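Long-range contacts in glutamate receptor kainate-like protein (Pleurobrachia bachei, PDB 4ZDM), which probably forms subunits of a glycine-gated ion channel of the ionotropic glutamate receptor family and holds glycine in its ligand-binding domain: residues 10-15 / 52-57; 87-92 / 220-225; 116-121 / 185-190; 147-152 / 189-194. All blocks are in the same frame, centred on the assembly; numbering follows the deposited sequence. Where two conformers were deposited one is given.

Contact 1. Residues 10-15 / 52-57; sequences LRLGII and LNFTYN. With SO4 (sulfate ion), chain D.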
loop_
_atom_site.group_PDB
_atom_site.type_symbol
_atom_site.label_atom_id
_atom_site.label_comp_id
_atom_site.label_asym_id
_atom_site.label_seq_id
_atom_site.Cartn_x
_atom_site.Cartn_y
_atom_site.Cartn_z
ATOM N N LEU A 10 3.732 2.800 5.582
ATOM C CA LEU A 10 2.849 1.716 6.015
ATOM C C LEU A 10 1.402 2.058 5.898
ATOM O O LEU A 10 1.007 3.208 6.139
ATOM C CB LEU A 10 3.146 1.336 7.463
ATOM C CG LEU A 10 4.564 0.930 7.815
ATOM C CD1 LEU A 10 4.644 0.672 9.346
ATOM C CD2 LEU A 10 5.014 -0.284 7.045
ATOM N N ARG A 11 0.581 1.095 5.515
ATOM C CA ARG A 11 -0.862 1.217 5.572
ATOM C C ARG A 11 -1.304 0.446 6.811
ATOM O O ARG A 11 -0.921 -0.689 7.044
ATOM C CB ARG A 11 -1.555 0.674 4.344
ATOM C CG ARG A 11 -1.497 1.580 3.137
ATOM C CD ARG A 11 -0.238 1.356 2.327
ATOM N NE ARG A 11 -0.304 2.144 1.082
ATOM C CZ ARG A 11 0.595 2.097 0.122
ATOM N NH1 ARG A 11 1.628 1.292 0.198
ATOM N NH2 ARG A 11 0.437 2.879 -0.927
ATOM N N LEU A 12 -2.101 1.098 7.647
ATOM C CA LEU A 12 -2.479 0.569 8.949
ATOM C C LEU A 12 -3.979 0.333 8.983
ATOM O O LEU A 12 -4.784 1.223 8.700
ATOM C CB LEU A 12 -2.043 1.512 10.067
ATOM C CG LEU A 12 -0.557 1.815 10.082
ATOM C CD1 LEU A 12 -0.256 2.782 11.206
ATOM C CD2 LEU A 12 0.351 0.641 10.175
ATOM N N GLY A 13 -4.362 -0.875 9.394
ATOM C CA GLY A 13 -5.745 -1.268 9.410
ATOM C C GLY A 13 -6.472 -0.810 10.665
ATOM O O GLY A 13 -5.999 -1.030 11.774
ATOM N N ILE A 14 -7.639 -0.183 10.485
ATOM C CA ILE A 14 -8.440 0.363 11.584
ATOM C C ILE A 14 -9.905 -0.016 11.418
ATOM O O ILE A 14 -10.394 -0.188 10.300
ATOM C CB ILE A 14 -8.350 1.908 11.689
ATOM C CG1 ILE A 14 -8.927 2.592 10.475
ATOM C CG2 ILE A 14 -6.911 2.323 11.864
ATOM C CD1 ILE A 14 -9.261 4.088 10.732
ATOM N N ILE A 15 -10.605 -0.069 12.556
ATOM C CA ILE A 15 -12.058 -0.029 12.674
ATOM C C ILE A 15 -12.332 0.930 13.798
ATOM O O ILE A 15 -11.862 0.744 14.893
ATOM C CB ILE A 15 -12.679 -1.395 12.975
ATOM C CG1 ILE A 15 -12.535 -2.330 11.773
ATOM C CG2 ILE A 15 -14.174 -1.239 13.328
ATOM C CD1 ILE A 15 -12.971 -3.719 12.019
ATOM N N LEU A 52 9.947 5.275 15.081
ATOM C CA LEU A 52 10.391 4.299 14.095
ATOM C C LEU A 52 10.569 4.908 12.706
ATOM O O LEU A 52 11.078 4.225 11.824
ATOM C CB LEU A 52 9.411 3.141 13.986
ATOM C CG LEU A 52 9.477 1.926 14.915
ATOM C CD1 LEU A 52 9.301 2.390 16.272
ATOM C CD2 LEU A 52 8.451 0.875 14.599
ATOM N N ASN A 53 10.206 6.157 12.522
ATOM C CA ASN A 53 10.450 6.862 11.249
ATOM C C ASN A 53 9.761 6.195 10.082
ATOM O O ASN A 53 10.387 5.749 9.124
ATOM C CB ASN A 53 11.940 6.962 10.972
ATOM C CG ASN A 53 12.274 7.983 9.920
ATOM O OD1 ASN A 53 11.467 8.761 9.520
ATOM N ND2 ASN A 53 13.514 7.945 9.475
ATOM N N PHE A 54 8.458 6.126 10.183
ATOM C CA PHE A 54 7.624 5.673 9.073
ATOM C C PHE A 54 6.499 6.651 8.839
ATOM O O PHE A 54 6.094 7.385 9.759
ATOM C CB PHE A 54 7.039 4.244 9.246
ATOM C CG PHE A 54 6.095 4.042 10.387
ATOM C CD1 PHE A 54 4.776 4.376 10.309
ATOM C CD2 PHE A 54 6.547 3.439 11.531
ATOM C CE1 PHE A 54 3.880 4.114 11.349
ATOM C CE2 PHE A 54 5.674 3.128 12.553
ATOM C CZ PHE A 54 4.348 3.479 12.481
ATOM N N THR A 55 6.029 6.711 7.592
ATOM C CA THR A 55 4.837 7.444 7.256
ATOM C C THR A 55 3.678 6.448 7.162
ATOM O O THR A 55 3.911 5.230 6.993
ATOM C CB THR A 55 4.945 8.227 5.951
ATOM O OG1 THR A 55 5.197 7.350 4.876
ATOM C CG2 THR A 55 6.033 9.257 6.033
ATOM N N TYR A 56 2.427 6.904 7.273
ATOM C CA TYR A 56 1.303 6.005 7.301
ATOM C C TYR A 56 -0.008 6.664 6.977
ATOM O O TYR A 56 -0.180 7.906 7.138
ATOM C CB TYR A 56 1.194 5.330 8.672
ATOM C CG TYR A 56 0.867 6.278 9.791
ATOM C CD1 TYR A 56 1.880 7.052 10.367
ATOM C CD2 TYR A 56 -0.412 6.358 10.307
ATOM C CE1 TYR A 56 1.593 7.953 11.421
ATOM C CE2 TYR A 56 -0.695 7.233 11.361
ATOM C CZ TYR A 56 0.304 7.998 11.892
ATOM O OH TYR A 56 0.060 8.882 12.948
ATOM N N ASN A 57 -0.931 5.834 6.494
ATOM C CA ASN A 57 -2.332 6.152 6.412
ATOM C C ASN A 57 -3.143 5.012 6.954
ATOM O O ASN A 57 -2.591 3.901 7.198
ATOM C CB ASN A 57 -2.770 6.473 4.985
ATOM C CG ASN A 57 -2.223 7.809 4.537
ATOM O OD1 ASN A 57 -2.501 8.837 5.145
ATOM N ND2 ASN A 57 -1.328 7.799 3.548
HETATM S S SO4 D . -1.985 5.381 0.905
HETATM O O1 SO4 D . -3.412 5.761 1.193
HETATM O O2 SO4 D . -1.997 4.227 -0.026
HETATM O O3 SO4 D . -1.360 4.967 2.206
HETATM O O4 SO4 D . -1.221 6.488 0.320
#
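The parallel strands 8-13 and 54-59, joined through helix 40-52 as a beta-alpha-beta crossover in the first lobe of the clamshell ligand-binding domain, meet here with Leu10 beside Tyr56 and Arg11 beside Asn57. Three backbone bonds hold them: Leu10 N donates a hydrogen bond to Thr55 O at 2.8 Å, Leu10 O accepts the longer bond from Asn57 N, and Leu12 N reaches Asn57 O at 2.9 Å.

One side of the sheet is greasy. Leu10 lays its CD1 methyl almost exactly over the middle of the Phe54 ring, 3.8 Å from the centroid and 10° off the ring normal, a CH-pi contact in which the two side chains cross at about a right angle. Leu12 sends CD1 to Tyr56 CD2 at 3.7 Å. With CG of Tyr56 set between its backbone N and carbonyl carbon (chi1 66°), the phenol leads away from strand 8-13, and helix 40-52 packs on it and on Leu12.

Arg11 and Asn57 point from the other side and share a sulfate, probably from the crystallisation liquor. Arg11 bends at chi2 (87°) to bring its guanidinium edge to the ion: NE and NH2 both reach sulfate O2 at 2.9 Å, and Asn57 ND2 reaches sulfate O3 at 3.1 Å. His9 and Arg32 of the second subunit also hydrogen-bond the sulfate, and Arg11 NH2 also bonds to Lys87 O of that subunit. Leucines and aromatics thus suit the helix-covered side, whereas the donors facing the subunit boundary make a site that probably suits an anion.

Contact 2. Residues 87-92 / 220-225; sequences KTDMIV and GLRKNS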
loop_
_atom_site.group_PDB
_atom_site.type_symbol
_atom_site.label_atom_id
_atom_site.label_comp_id
_atom_site.label_asym_id
_atom_site.label_seq_id
_atom_site.Cartn_x
_atom_site.Cartn_y
_atom_site.Cartn_z
ATOM N N LYS A 87 -3.103 -5.407 1.586
ATOM C CA LYS A 87 -3.751 -4.112 1.504
ATOM C C LYS A 87 -3.262 -3.212 2.642
ATOM O O LYS A 87 -3.022 -2.009 2.455
ATOM C CB LYS A 87 -5.270 -4.297 1.525
ATOM C CG LYS A 87 -6.009 -2.986 1.308
ATOM C CD LYS A 87 -7.414 -3.165 0.809
ATOM C CE LYS A 87 -8.007 -1.797 0.384
ATOM N NZ LYS A 87 -7.217 -1.174 -0.704
ATOM N N THR A 88 -3.121 -3.798 3.823
ATOM C CA THR A 88 -2.468 -3.149 4.945
ATOM C C THR A 88 -1.224 -3.887 5.342
ATOM O O THR A 88 -0.994 -5.018 4.922
ATOM C CB THR A 88 -3.391 -3.057 6.153
ATOM O OG1 THR A 88 -3.853 -4.390 6.434
ATOM C CG2 THR A 88 -4.571 -2.133 5.871
ATOM N N ASP A 89 -0.381 -3.223 6.121
ATOM C CA ASP A 89 0.875 -3.779 6.635
ATOM C C ASP A 89 0.872 -4.086 8.126
ATOM O O ASP A 89 1.700 -4.885 8.605
ATOM C CB ASP A 89 2.001 -2.801 6.338
ATOM C CG ASP A 89 2.089 -2.490 4.883
ATOM O OD1 ASP A 89 2.322 -3.430 4.064
ATOM O OD2 ASP A 89 1.875 -1.320 4.483
ATOM N N MET A 90 -0.052 -3.484 8.887
ATOM C CA MET A 90 -0.168 -3.744 10.300
ATOM C C MET A 90 -1.562 -3.356 10.732
ATOM O O MET A 90 -2.089 -2.356 10.232
ATOM C CB MET A 90 0.925 -2.974 11.103
ATOM C CG MET A 90 0.879 -3.227 12.572
ATOM S SD MET A 90 2.402 -2.724 13.451
ATOM C CE MET A 90 2.390 -1.006 13.169
ATOM N N ILE A 91 -2.152 -4.134 11.621
ATOM C CA ILE A 91 -3.485 -3.844 12.169
ATOM C C ILE A 91 -3.294 -3.149 13.482
ATOM O O ILE A 91 -2.578 -3.659 14.342
ATOM C CB ILE A 91 -4.264 -5.129 12.347
ATOM C CG1 ILE A 91 -4.502 -5.829 11.022
ATOM C CG2 ILE A 91 -5.556 -4.859 13.114
ATOM C CD1 ILE A 91 -5.021 -7.273 11.165
ATOM N N VAL A 92 -3.932 -1.979 13.661
ATOM C CA VAL A 92 -3.685 -1.151 14.858
ATOM C C VAL A 92 -4.923 -0.866 15.681
ATOM O O VAL A 92 -4.867 0.020 16.550
ATOM C CB VAL A 92 -2.937 0.148 14.463
ATOM C CG1 VAL A 92 -1.583 -0.196 13.799
ATOM C CG2 VAL A 92 -3.776 1.059 13.592
ATOM N N GLY A 220 -1.520 -6.439 14.888
ATOM C CA GLY A 220 -1.392 -7.586 14.006
ATOM C C GLY A 220 -0.417 -7.341 12.868
ATOM O O GLY A 220 -0.476 -6.260 12.266
ATOM N N LEU A 221 0.428 -8.341 12.556
ATOM C CA LEU A 221 1.429 -8.216 11.511
ATOM C C LEU A 221 1.478 -9.498 10.735
ATOM O O LEU A 221 1.136 -10.555 11.277
ATOM C CB LEU A 221 2.848 -7.967 12.052
ATOM C CG LEU A 221 3.097 -6.615 12.757
ATOM C CD1 LEU A 221 2.576 -6.588 14.153
ATOM C CD2 LEU A 221 4.602 -6.336 12.780
ATOM N N ARG A 222 1.878 -9.447 9.473
ATOM C CA ARG A 222 2.142 -10.690 8.749
ATOM C C ARG A 222 3.300 -11.422 9.406
ATOM O O ARG A 222 4.199 -10.825 9.984
ATOM C CB ARG A 222 2.444 -10.416 7.255
ATOM C CG ARG A 222 1.231 -9.995 6.464
ATOM C CD ARG A 222 1.583 -9.796 4.991
ATOM N NE ARG A 222 2.451 -8.654 4.768
ATOM C CZ ARG A 222 1.997 -7.402 4.679
ATOM N NH1 ARG A 222 0.716 -7.149 4.759
ATOM N NH2 ARG A 222 2.859 -6.395 4.517
ATOM N N LYS A 223 3.280 -12.748 9.270
ATOM C CA LYS A 223 4.432 -13.535 9.707
ATOM C C LYS A 223 5.718 -13.063 9.012
ATOM O O LYS A 223 5.716 -12.659 7.862
ATOM C CB LYS A 223 4.172 -15.022 9.448
ATOM C CG LYS A 223 3.052 -15.542 10.302
ATOM C CD LYS A 223 2.877 -17.013 10.078
ATOM C CE LYS A 223 1.994 -17.593 11.142
ATOM N NZ LYS A 223 2.285 -19.054 11.202
ATOM N N ASN A 224 6.811 -13.138 9.746
ATOM C CA ASN A 224 8.142 -12.821 9.224
ATOM C C ASN A 224 8.323 -11.374 8.852
ATOM O O ASN A 224 9.117 -10.987 7.996
ATOM C CB ASN A 224 8.476 -13.710 8.009
ATOM C CG ASN A 224 8.468 -15.189 8.373
ATOM O OD1 ASN A 224 9.137 -15.595 9.320
ATOM N ND2 ASN A 224 7.629 -15.963 7.702
ATOM N N SER A 225 7.569 -10.506 9.527
ATOM C CA SER A 225 7.688 -9.092 9.234
ATOM C C SER A 225 9.031 -8.546 9.637
ATOM O O SER A 225 9.440 -8.728 10.791
ATOM C CB SER A 225 6.608 -8.289 9.966
ATOM O OG SER A 225 6.810 -6.904 9.713
HETATM O O HOH W 1 3.011 -7.183 8.194
#
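Arg222 leaves its backbone with CG beside N and folds at chi3 (-68°), which swings the guanidinium back to the 87-92 segment, while Asp89 turns its own CG beside the backbone N (chi1 -56°) to present OD1. The two side chains lie alongside each other, pointing the same way, yet their planes are 80° apart. Arg222 NH2 meets the anti lone pair of Asp89 OD1 at 3.0 Å in a salt bridge whose oxygen lies in the guanidinium plane. Arg222 NH1 takes Thr88 O at 2.7 Å along the same flat edge and has a second acceptor in Leu83 O. Asp89 OD2 is held by the backbone N of Arg11, so both carboxylate oxygens have donors, which would probably keep the group ionised.

This pairing lies where strand 90-92 of the first lobe, next to strand 8-13, runs antiparallel to the end of strand 205-221. Ile91 and Gly220 form a hydrogen-bonded pair, Ile91 N to Gly220 O at 2.8 Å and Gly220 N to Ile91 O at 3.0 Å. Glycine suits the place because a beta carbon would press on Ile91 CD1, about 3.3 Å away. On the opposite side of the sheet Met90 and Leu221 run side by side, SD touching Leu221 CD1 at 3.9 Å. Beyond the strand a water bridges Asp89 O and Arg222 N, 2.7 Å from Asp89 O, and rests over one face of the Arg222 guanidinium.

Contact 3. Residues 116-121 / 185-190; sequences LGALVK and GFVFID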
loop_
_atom_site.group_PDB
_atom_site.type_symbol
_atom_site.label_atom_id
_atom_site.label_comp_id
_atom_site.label_asym_id
_atom_site.label_seq_id
_atom_site.Cartn_x
_atom_site.Cartn_y
_atom_site.Cartn_z
ATOM N N LEU A 116 -13.178 -11.607 28.603
ATOM C CA LEU A 116 -14.603 -11.544 28.268
ATOM C C LEU A 116 -15.426 -11.213 29.504
ATOM O O LEU A 116 -15.155 -11.663 30.612
ATOM C CB LEU A 116 -15.083 -12.870 27.680
ATOM C CG LEU A 116 -14.393 -13.322 26.384
ATOM C CD1 LEU A 116 -15.010 -14.635 25.841
ATOM C CD2 LEU A 116 -14.359 -12.244 25.356
ATOM N N GLY A 117 -16.447 -10.427 29.269
ATOM C CA GLY A 117 -17.461 -10.177 30.270
ATOM C C GLY A 117 -18.829 -10.303 29.662
ATOM O O GLY A 117 -19.045 -9.948 28.521
ATOM N N ALA A 118 -19.749 -10.787 30.481
ATOM C CA ALA A 118 -21.154 -10.920 30.101
ATOM C C ALA A 118 -21.920 -9.801 30.795
ATOM O O ALA A 118 -22.002 -9.817 32.038
ATOM C CB ALA A 118 -21.659 -12.271 30.509
ATOM N N LEU A 119 -22.404 -8.818 30.031
ATOM C CA LEU A 119 -23.050 -7.659 30.622
ATOM C C LEU A 119 -24.539 -7.648 30.241
ATOM O O LEU A 119 -24.933 -8.139 29.169
ATOM C CB LEU A 119 -22.324 -6.371 30.208
ATOM C CG LEU A 119 -21.092 -6.003 31.037
ATOM C CD1 LEU A 119 -19.957 -7.012 30.929
ATOM C CD2 LEU A 119 -20.646 -4.587 30.623
ATOM N N VAL A 120 -25.362 -7.091 31.136
ATOM C CA VAL A 120 -26.820 -7.152 30.978
ATOM C C VAL A 120 -27.432 -5.945 31.661
ATOM O O VAL A 120 -26.851 -5.434 32.617
ATOM C CB VAL A 120 -27.377 -8.484 31.567
ATOM C CG1 VAL A 120 -27.221 -8.507 33.092
ATOM C CG2 VAL A 120 -28.835 -8.737 31.130
ATOM N N LYS A 121 -28.624 -5.559 31.200
ATOM C CA LYS A 121 -29.421 -4.525 31.909
ATOM C C LYS A 121 -30.040 -5.215 33.143
ATOM O O LYS A 121 -30.715 -6.219 33.019
ATOM C CB LYS A 121 -30.483 -3.931 30.995
ATOM C CG LYS A 121 -31.261 -2.745 31.601
ATOM C CD LYS A 121 -32.393 -2.329 30.652
ATOM C CE LYS A 121 -33.457 -1.487 31.352
ATOM N NZ LYS A 121 -34.611 -1.283 30.423
ATOM N N GLY A 185 -33.176 -7.564 28.547
ATOM C CA GLY A 185 -33.458 -8.947 28.224
ATOM C C GLY A 185 -32.410 -9.651 27.385
ATOM O O GLY A 185 -32.651 -10.735 26.837
ATOM N N PHE A 186 -31.223 -9.048 27.328
ATOM C CA PHE A 186 -30.187 -9.474 26.383
ATOM C C PHE A 186 -28.810 -9.334 27.018
ATOM O O PHE A 186 -28.411 -8.224 27.380
ATOM C CB PHE A 186 -30.289 -8.621 25.124
ATOM C CG PHE A 186 -29.304 -8.951 24.035
ATOM C CD1 PHE A 186 -28.042 -8.379 24.022
ATOM C CD2 PHE A 186 -29.668 -9.773 22.976
ATOM C CE1 PHE A 186 -27.147 -8.639 22.965
ATOM C CE2 PHE A 186 -28.776 -10.041 21.946
ATOM C CZ PHE A 186 -27.527 -9.479 21.952
ATOM N N VAL A 187 -28.083 -10.456 27.148
ATOM C CA VAL A 187 -26.726 -10.484 27.685
ATOM C C VAL A 187 -25.750 -10.368 26.515
ATOM O O VAL A 187 -25.766 -11.198 25.610
ATOM C CB VAL A 187 -26.450 -11.756 28.489
ATOM C CG1 VAL A 187 -25.041 -11.789 28.971
ATOM C CG2 VAL A 187 -27.404 -11.844 29.699
ATOM N N PHE A 188 -24.946 -9.326 26.533
ATOM C CA PHE A 188 -23.917 -9.130 25.519
ATOM C C PHE A 188 -22.613 -9.622 26.078
ATOM O O PHE A 188 -22.162 -9.164 27.127
ATOM C CB PHE A 188 -23.832 -7.654 25.122
ATOM C CG PHE A 188 -22.894 -7.351 23.961
ATOM C CD1 PHE A 188 -22.772 -8.194 22.879
ATOM C CD2 PHE A 188 -22.197 -6.164 23.930
ATOM C CE1 PHE A 188 -21.900 -7.886 21.850
ATOM C CE2 PHE A 188 -21.349 -5.847 22.866
ATOM C CZ PHE A 188 -21.212 -6.712 21.833
ATOM N N ILE A 189 -22.000 -10.575 25.380
ATOM C CA ILE A 189 -20.726 -11.134 25.802
ATOM C C ILE A 189 -19.631 -10.543 24.902
ATOM O O ILE A 189 -19.584 -10.866 23.712
ATOM C CB ILE A 189 -20.700 -12.666 25.761
ATOM C CG1 ILE A 189 -21.795 -13.260 26.653
ATOM C CG2 ILE A 189 -19.321 -13.134 26.182
ATOM C CD1 ILE A 189 -22.034 -14.750 26.405
ATOM N N ASP A 190 -18.807 -9.677 25.470
ATOM C CA ASP A 190 -17.743 -9.038 24.691
ATOM C C ASP A 190 -16.576 -8.706 25.608
ATOM O O ASP A 190 -16.367 -9.378 26.597
ATOM C CB ASP A 190 -18.304 -7.844 23.925
ATOM C CG ASP A 190 -17.485 -7.508 22.677
ATOM O OD1 ASP A 190 -16.497 -6.777 22.775
ATOM O OD2 ASP A 190 -17.854 -7.985 21.592
HETATM O O HOH W 2 -29.906 -6.435 28.734
HETATM O O HOH W 3 -32.873 -6.957 31.313
#
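Gly117 and Leu119 pair with Asp190 and Phe188 across two antiparallel strands, 112-121 and 186-192, in the sheet of the second lobe of the clamshell. Both positions are hydrogen-bonded pairs, each closed by two backbone bonds: Gly117 N to Asp190 O at 2.9 Å with its return bond, and a nearly straight Leu119 N to Phe188 O at 2.9 Å (175° at the hydrogen) with its own. Ala118 and Ile189 form the non-hydrogen-bonded pair between them. Glycine suits position 117 because a beta carbon there would be crowded by Leu119 CD1 of its own strand.

Weaker CA-H...O contacts fill in between, such as Val187 CA to Leu119 O at 3.3 Å.

Apolar packing centres on Val187, whose branched carbon serves two neighbours at once. With CG1 anti to the backbone N (chi1 177°), that methyl meets Ala118 CB at 3.7 Å, and CG2 lies against Val120 CG2 at 3.7 Å as the two valines cross at a slant. Replacing Val187 with an alanine removes the methyls that meet Ala118 CB and Val120 CG2, and would probably open a gap that Trp141 and Ile208 also border. The small Ala118 leaves room for Ile189 CG1 as well.

Where the strands part, water takes over the pairing. One water joins Lys121 N to Phe186 O, and another accepts from Gly185 N and donates to Lys121 O, 2.8 Å from each.

Contact 4. Residues 147-152 / 189-194; sequences RNPELL and IDEIPG. With NA (sodium ion), chain E; GLY (glycine), chain B.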
loop_
_atom_site.group_PDB
_atom_site.type_symbol
_atom_site.label_atom_id
_atom_site.label_comp_id
_atom_site.label_asym_id
_atom_site.label_seq_id
_atom_site.Cartn_x
_atom_site.Cartn_y
_atom_site.Cartn_z
ATOM N N ARG A 147 -15.670 -11.401 15.389
ATOM C CA ARG A 147 -14.937 -10.688 16.416
ATOM C C ARG A 147 -14.430 -11.735 17.418
ATOM O O ARG A 147 -14.912 -12.849 17.445
ATOM C CB ARG A 147 -15.852 -9.638 17.074
ATOM C CG ARG A 147 -15.192 -8.691 17.996
ATOM C CD ARG A 147 -16.233 -7.819 18.677
ATOM N NE ARG A 147 -15.780 -7.029 19.806
ATOM C CZ ARG A 147 -15.260 -5.829 19.716
ATOM N NH1 ARG A 147 -14.975 -5.293 18.529
ATOM N NH2 ARG A 147 -14.958 -5.187 20.840
ATOM N N ASN A 148 -13.406 -11.398 18.202
ATOM C CA ASN A 148 -12.746 -12.384 19.057
ATOM C C ASN A 148 -13.613 -13.152 20.060
ATOM O O ASN A 148 -13.412 -14.354 20.209
ATOM C CB ASN A 148 -11.620 -11.661 19.781
ATOM C CG ASN A 148 -10.982 -12.494 20.889
ATOM O OD1 ASN A 148 -10.296 -13.485 20.647
ATOM N ND2 ASN A 148 -11.193 -12.051 22.137
ATOM N N PRO A 149 -14.590 -12.528 20.745
ATOM C CA PRO A 149 -15.366 -13.366 21.669
ATOM C C PRO A 149 -16.027 -14.581 21.014
ATOM O O PRO A 149 -15.897 -15.654 21.585
ATOM C CB PRO A 149 -16.405 -12.385 22.255
ATOM C CG PRO A 149 -15.671 -11.045 22.153
ATOM C CD PRO A 149 -14.990 -11.112 20.839
ATOM N N GLU A 150 -16.667 -14.425 19.847
ATOM C CA GLU A 150 -17.295 -15.541 19.150
ATOM C C GLU A 150 -16.210 -16.566 18.835
ATOM O O GLU A 150 -16.427 -17.752 19.068
ATOM C CB GLU A 150 -17.973 -15.075 17.874
ATOM C CG GLU A 150 -18.638 -16.197 17.076
ATOM C CD GLU A 150 -19.004 -15.788 15.651
ATOM O OE1 GLU A 150 -18.166 -15.206 14.917
ATOM O OE2 GLU A 150 -20.160 -16.072 15.270
ATOM N N LEU A 151 -15.073 -16.100 18.311
ATOM C CA LEU A 151 -13.996 -16.978 17.842
ATOM C C LEU A 151 -13.487 -17.766 19.042
ATOM O O LEU A 151 -13.245 -18.962 18.934
ATOM C CB LEU A 151 -12.841 -16.198 17.188
ATOM C CG LEU A 151 -12.803 -15.624 15.767
ATOM C CD1 LEU A 151 -11.315 -15.217 15.393
ATOM C CD2 LEU A 151 -13.341 -16.599 14.757
ATOM N N LEU A 152 -13.252 -17.097 20.181
ATOM C CA LEU A 152 -12.837 -17.784 21.409
ATOM C C LEU A 152 -13.779 -18.804 21.928
ATOM O O LEU A 152 -13.386 -19.895 22.342
ATOM C CB LEU A 152 -12.637 -16.796 22.569
ATOM C CG LEU A 152 -11.357 -16.024 22.558
ATOM C CD1 LEU A 152 -11.337 -15.113 23.792
ATOM C CD2 LEU A 152 -10.099 -16.931 22.490
ATOM N N ILE A 189 -22.000 -10.575 25.380
ATOM C CA ILE A 189 -20.726 -11.134 25.802
ATOM C C ILE A 189 -19.631 -10.543 24.902
ATOM O O ILE A 189 -19.584 -10.866 23.712
ATOM C CB ILE A 189 -20.700 -12.666 25.761
ATOM C CG1 ILE A 189 -21.795 -13.260 26.653
ATOM C CG2 ILE A 189 -19.321 -13.134 26.182
ATOM C CD1 ILE A 189 -22.034 -14.750 26.405
ATOM N N ASP A 190 -18.807 -9.677 25.470
ATOM C CA ASP A 190 -17.743 -9.038 24.691
ATOM C C ASP A 190 -16.576 -8.706 25.608
ATOM O O ASP A 190 -16.367 -9.378 26.597
ATOM C CB ASP A 190 -18.304 -7.844 23.925
ATOM C CG ASP A 190 -17.485 -7.508 22.677
ATOM O OD1 ASP A 190 -16.497 -6.777 22.775
ATOM O OD2 ASP A 190 -17.854 -7.985 21.592
ATOM N N GLU A 191 -15.754 -7.743 25.216
ATOM C CA GLU A 191 -14.412 -7.612 25.776
ATOM C C GLU A 191 -14.266 -6.506 26.782
ATOM O O GLU A 191 -14.590 -5.349 26.523
ATOM C CB GLU A 191 -13.377 -7.359 24.665
ATOM C CG GLU A 191 -13.392 -8.453 23.578
ATOM C CD GLU A 191 -12.294 -8.277 22.522
ATOM O OE1 GLU A 191 -11.754 -7.144 22.406
ATOM O OE2 GLU A 191 -11.987 -9.303 21.850
ATOM N N ILE A 192 -13.675 -6.848 27.921
ATOM C CA ILE A 192 -13.197 -5.866 28.862
ATOM C C ILE A 192 -11.750 -5.599 28.465
ATOM O O ILE A 192 -11.122 -6.466 27.885
ATOM C CB ILE A 192 -13.301 -6.366 30.308
ATOM C CG1 ILE A 192 -12.449 -7.618 30.465
ATOM C CG2 ILE A 192 -14.772 -6.672 30.690
ATOM C CD1 ILE A 192 -11.807 -7.761 31.767
ATOM N N PRO A 193 -11.224 -4.421 28.771
ATOM C CA PRO A 193 -11.886 -3.298 29.453
ATOM C C PRO A 193 -12.788 -2.468 28.586
ATOM O O PRO A 193 -13.544 -1.636 29.103
ATOM C CB PRO A 193 -10.689 -2.450 29.931
ATOM C CG PRO A 193 -9.666 -2.685 28.938
ATOM C CD PRO A 193 -9.796 -4.146 28.523
ATOM N N GLY A 194 -12.714 -2.645 27.285
ATOM C CA GLY A 194 -13.429 -1.729 26.400
ATOM C C GLY A 194 -14.910 -1.612 26.695
ATOM O O GLY A 194 -15.472 -0.504 26.600
HETATM NA NA NA E . -21.325 -15.539 13.318
HETATM N N GLY B . -10.882 -6.461 19.829
HETATM C CA GLY B . -11.825 -7.246 18.990
HETATM C C GLY B . -11.178 -8.270 18.124
HETATM O O GLY B . -11.854 -9.079 17.469
HETATM O OXT GLY B . -9.914 -8.326 18.033
HETATM O O HOH W 4 -21.966 -18.085 12.964
#
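Arg147 and Asp190 cross at about a right angle, with the guanidinium and carboxylate planes 31° apart, and their salt bridge is uneven. Arg147 NH2 meets the syn lone pair of Asp190 OD1 at 2.9 Å, whereas NE makes only weak, bent bonds to both carboxylate oxygens. The chain of Arg147 is extended from CG to NE, and chi4 of 88° turns the guanidinium broadside to the bound glycine, whose CA sits 3.7 Å above the middle of one face. NH1 goes on to a salt bridge with Glu17, and Phe66 makes a cation-pi contact with the same arginine.

Glu191 also crosses its partner at about a right angle. Asn148 ND2 donates a hydrogen bond to Glu191 OE2 at 2.9 Å, from the anti side and 30° out of the carboxylate plane; Ser96 OG holds the same oxygen. This leaves OE1 to accept from the glycine N at 2.8 Å, while Asn148 N, at the start of helix 148-155, binds the glycine O at 2.9 Å. Pro149, rigid and without an N-H, fits the first turn and sets its CG on Glu191 CG at 3.7 Å.

With an alanine in place of Arg147, Asp190 and Glu17 would probably lose their cationic mate and the flat lid over the ligand would be gone. Arg101, Ser96 N and Ala94 O also hold the glycine. Acid at the ammonium and helix start at the carboxylate thus suit an amino acid, and the arginine plane against CA leaves little room there for a side chain, consistent with a pocket suited to glycine.

How the contacts relate
From the N terminus, contact 1 closes first, a short loop that brings strand 54-59 back beside strand 8-13. Contact 2 opens after it and closes the longest loop, from 87-92 to 220-225; contacts 3 and 4 are both nested inside. These two end on the same strand, 186-192, sharing Ile189 and Asp190, and they touch where Leu116 packs on Pro149. Contacts 1 and 2 also touch, since strands 8-13 and 90-92 are neighbours, with centres about 10 Å apart. Contacts 1 and 3 lie on opposite sides of the chain's centre, about 33 Å between centres, one in each lobe, with contact 4 at the glycine between. Strand 205-221 pairs with strands of both lobes.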